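PDB 1ODF: probable ATP-dependent kinase TDA10 from Saccharomyces cerevisiae, which is probably an ATP-dependent kinase of the GLYK family, whose phosphate-accepting substrate is not yet known. Local coordinates for residues D71-T76 / V126-Y131. Residues are numbered along the deposited sequence; the frame is centred on the assembly and turned at random.
Sequences DDFYLT and VVLPKY. With SO4 (sulfate ion), chain C.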
loop_
_atom_site.group_PDB
_atom_site.type_symbol
_atom_site.label_atom_id
_atom_site.label_comp_id
_atom_site.label_asym_id
_atom_site.label_seq_id
_atom_site.Cartn_x
_atom_site.Cartn_y
_atom_site.Cartn_z
ATOM N N ASP A 71 -0.736 -6.249 1.474
ATOM C CA ASP A 71 -1.678 -7.282 1.898
ATOM C C ASP A 71 -1.118 -8.703 1.816
ATOM O O ASP A 71 -1.697 -9.641 2.367
ATOM C CB ASP A 71 -2.979 -7.150 1.124
ATOM C CG ASP A 71 -3.780 -5.939 1.561
ATOM O OD1 ASP A 71 -4.693 -5.523 0.817
ATOM O OD2 ASP A 71 -3.498 -5.405 2.660
ATOM N N ASP A 72 0.019 -8.852 1.146
ATOM C CA ASP A 72 0.680 -10.142 1.059
ATOM C C ASP A 72 1.074 -10.528 2.486
ATOM O O ASP A 72 1.285 -11.707 2.789
ATOM C CB ASP A 72 1.966 -10.046 0.230
ATOM C CG ASP A 72 1.710 -9.921 -1.255
ATOM O OD1 ASP A 72 0.540 -10.034 -1.681
ATOM O OD2 ASP A 72 2.699 -9.724 -1.998
ATOM N N PHE A 73 1.181 -9.523 3.354
ATOM C CA PHE A 73 1.580 -9.736 4.743
ATOM C C PHE A 73 0.446 -9.768 5.756
ATOM O O PHE A 73 0.675 -9.537 6.943
ATOM C CB PHE A 73 2.601 -8.672 5.179
ATOM C CG PHE A 73 3.954 -8.830 4.552
ATOM C CD1 PHE A 73 4.188 -8.409 3.245
ATOM C CD2 PHE A 73 4.997 -9.417 5.265
ATOM C CE1 PHE A 73 5.448 -8.573 2.655
ATOM C CE2 PHE A 73 6.258 -9.586 4.686
ATOM C CZ PHE A 73 6.480 -9.162 3.378
ATOM N N TYR A 74 -0.777 -10.034 5.301
ATOM C CA TYR A 74 -1.910 -10.120 6.229
ATOM C C TYR A 74 -1.605 -11.201 7.275
ATOM O O TYR A 74 -0.827 -12.136 7.029
ATOM C CB TYR A 74 -3.204 -10.509 5.493
ATOM C CG TYR A 74 -4.045 -9.359 4.957
ATOM C CD1 TYR A 74 -4.734 -9.485 3.750
ATOM C CD2 TYR A 74 -4.196 -8.176 5.672
ATOM C CE1 TYR A 74 -5.552 -8.465 3.271
ATOM C CE2 TYR A 74 -5.020 -7.143 5.200
ATOM C CZ TYR A 74 -5.695 -7.293 4.000
ATOM O OH TYR A 74 -6.513 -6.278 3.521
ATOM N N LEU A 75 -2.214 -11.065 8.445
ATOM C CA LEU A 75 -2.038 -12.045 9.508
ATOM C C LEU A 75 -2.599 -13.385 9.034
ATOM O O LEU A 75 -3.438 -13.421 8.129
ATOM C CB LEU A 75 -2.802 -11.604 10.750
ATOM C CG LEU A 75 -2.239 -10.367 11.435
ATOM C CD1 LEU A 75 -3.239 -9.863 12.466
ATOM C CD2 LEU A 75 -0.883 -10.709 12.074
ATOM N N THR A 76 -2.129 -14.483 9.623
ATOM C CA THR A 76 -2.663 -15.786 9.256
ATOM C C THR A 76 -4.117 -15.751 9.719
ATOM O O THR A 76 -4.455 -15.023 10.662
ATOM C CB THR A 76 -1.945 -16.926 9.989
ATOM O OG1 THR A 76 -1.970 -16.677 11.400
ATOM C CG2 THR A 76 -0.506 -17.043 9.508
ATOM N N VAL A 126 15.250 -14.606 -0.329
ATOM C CA VAL A 126 14.497 -14.252 0.868
ATOM C C VAL A 126 13.073 -14.649 0.529
ATOM O O VAL A 126 12.630 -14.471 -0.606
ATOM C CB VAL A 126 14.547 -12.728 1.177
ATOM C CG1 VAL A 126 14.026 -11.921 -0.012
ATOM C CG2 VAL A 126 13.724 -12.428 2.418
ATOM N N VAL A 127 12.361 -15.206 1.495
ATOM C CA VAL A 127 10.996 -15.623 1.241
ATOM C C VAL A 127 9.969 -14.632 1.763
ATOM O O VAL A 127 10.009 -14.226 2.925
ATOM C CB VAL A 127 10.716 -17.014 1.854
ATOM C CG1 VAL A 127 9.247 -17.375 1.687
ATOM C CG2 VAL A 127 11.581 -18.063 1.165
ATOM N N LEU A 128 9.058 -14.238 0.881
ATOM C CA LEU A 128 7.983 -13.319 1.235
ATOM C C LEU A 128 6.662 -14.080 1.166
ATOM O O LEU A 128 6.489 -14.973 0.333
ATOM C CB LEU A 128 7.952 -12.120 0.285
ATOM C CG LEU A 128 8.955 -11.006 0.614
ATOM C CD1 LEU A 128 10.374 -11.445 0.255
ATOM C CD2 LEU A 128 8.565 -9.752 -0.149
ATOM N N PRO A 129 5.713 -13.743 2.050
ATOM C CA PRO A 129 4.419 -14.425 2.062
ATOM C C PRO A 129 3.481 -14.052 0.927
ATOM O O PRO A 129 3.649 -13.034 0.249
ATOM C CB PRO A 129 3.844 -14.035 3.414
ATOM C CG PRO A 129 4.327 -12.633 3.567
ATOM C CD PRO A 129 5.780 -12.735 3.123
ATOM N N LYS A 130 2.493 -14.912 0.728
ATOM C CA LYS A 130 1.454 -14.713 -0.267
ATOM C C LYS A 130 0.153 -15.009 0.464
ATOM O O LYS A 130 0.110 -15.849 1.365
ATOM C CB LYS A 130 1.655 -15.645 -1.463
ATOM C CG LYS A 130 2.643 -15.090 -2.486
ATOM C CD LYS A 130 2.217 -13.693 -2.966
ATOM C CE LYS A 130 3.228 -13.089 -3.942
ATOM N NZ LYS A 130 2.927 -11.659 -4.300
ATOM N N TYR A 131 -0.907 -14.310 0.097
ATOM C CA TYR A 131 -2.175 -14.496 0.781
ATOM C C TYR A 131 -3.229 -15.075 -0.151
ATOM O O TYR A 131 -3.128 -14.948 -1.369
ATOM C CB TYR A 131 -2.641 -13.143 1.338
ATOM C CG TYR A 131 -3.716 -13.215 2.395
ATOM C CD1 TYR A 131 -3.416 -13.603 3.702
ATOM C CD2 TYR A 131 -5.034 -12.871 2.097
ATOM C CE1 TYR A 131 -4.400 -13.641 4.685
ATOM C CE2 TYR A 131 -6.024 -12.904 3.071
ATOM C CZ TYR A 131 -5.700 -13.287 4.361
ATOM O OH TYR A 131 -6.676 -13.286 5.329
HETATM S S SO4 C . -9.683 -6.883 1.214
HETATM O O1 SO4 C . -10.615 -6.671 2.335
HETATM O O2 SO4 C . -8.469 -7.545 1.712
HETATM O O3 SO4 C . -10.323 -7.723 0.183
HETATM O O4 SO4 C . -9.326 -5.582 0.622
HETATM O O HOH W 1 -0.645 -12.378 -1.896
HETATM O O HOH W 2 4.978 -10.993 -1.143
HETATM O O HOH W 3 -5.968 -12.344 7.664
#
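Y74 turns its ring edge toward the face of Y131, a T-shaped pair with centroids 5.0 Å apart and planes at 65°. Y74 CB sits over the same Y131 face, 3.8 Å from the ring centroid, a CH-pi contact. On the far side of D72, P129 lies over one face of the F73 ring: its CG sits 3.8 Å from the centroid and only 14° off the normal, while L128 CD2 meets the ring at its edge. A salt bridge joins K130 NZ to D72 OD2 at 3.0 Å; the ammonium meets OD2 from above the carboxylate plane, 45° out of it, and a bend at chi2 folds the lysine chain alongside D72. The contact joins the loop following strand 65-69 of the main sheet, which carries the predicted P-loop, to strand 125-132 of a small antiparallel sheet. Three waters complete the seam, linking D72 OD1 to Y131 N, D72 OD2 to P129 O, and L75 O to Y131 OH. Further out, S69 N also binds D72 OD2, H102 stacks on Y74 and hydrogen-bonds D71 OD2, and helix 104-114 packs on F73 and P129. Y74 OH donates to O2 (3.0 Å) of a sulfate, probably from the crystallisation liquor, that R96 NE also hydrogen-bonds.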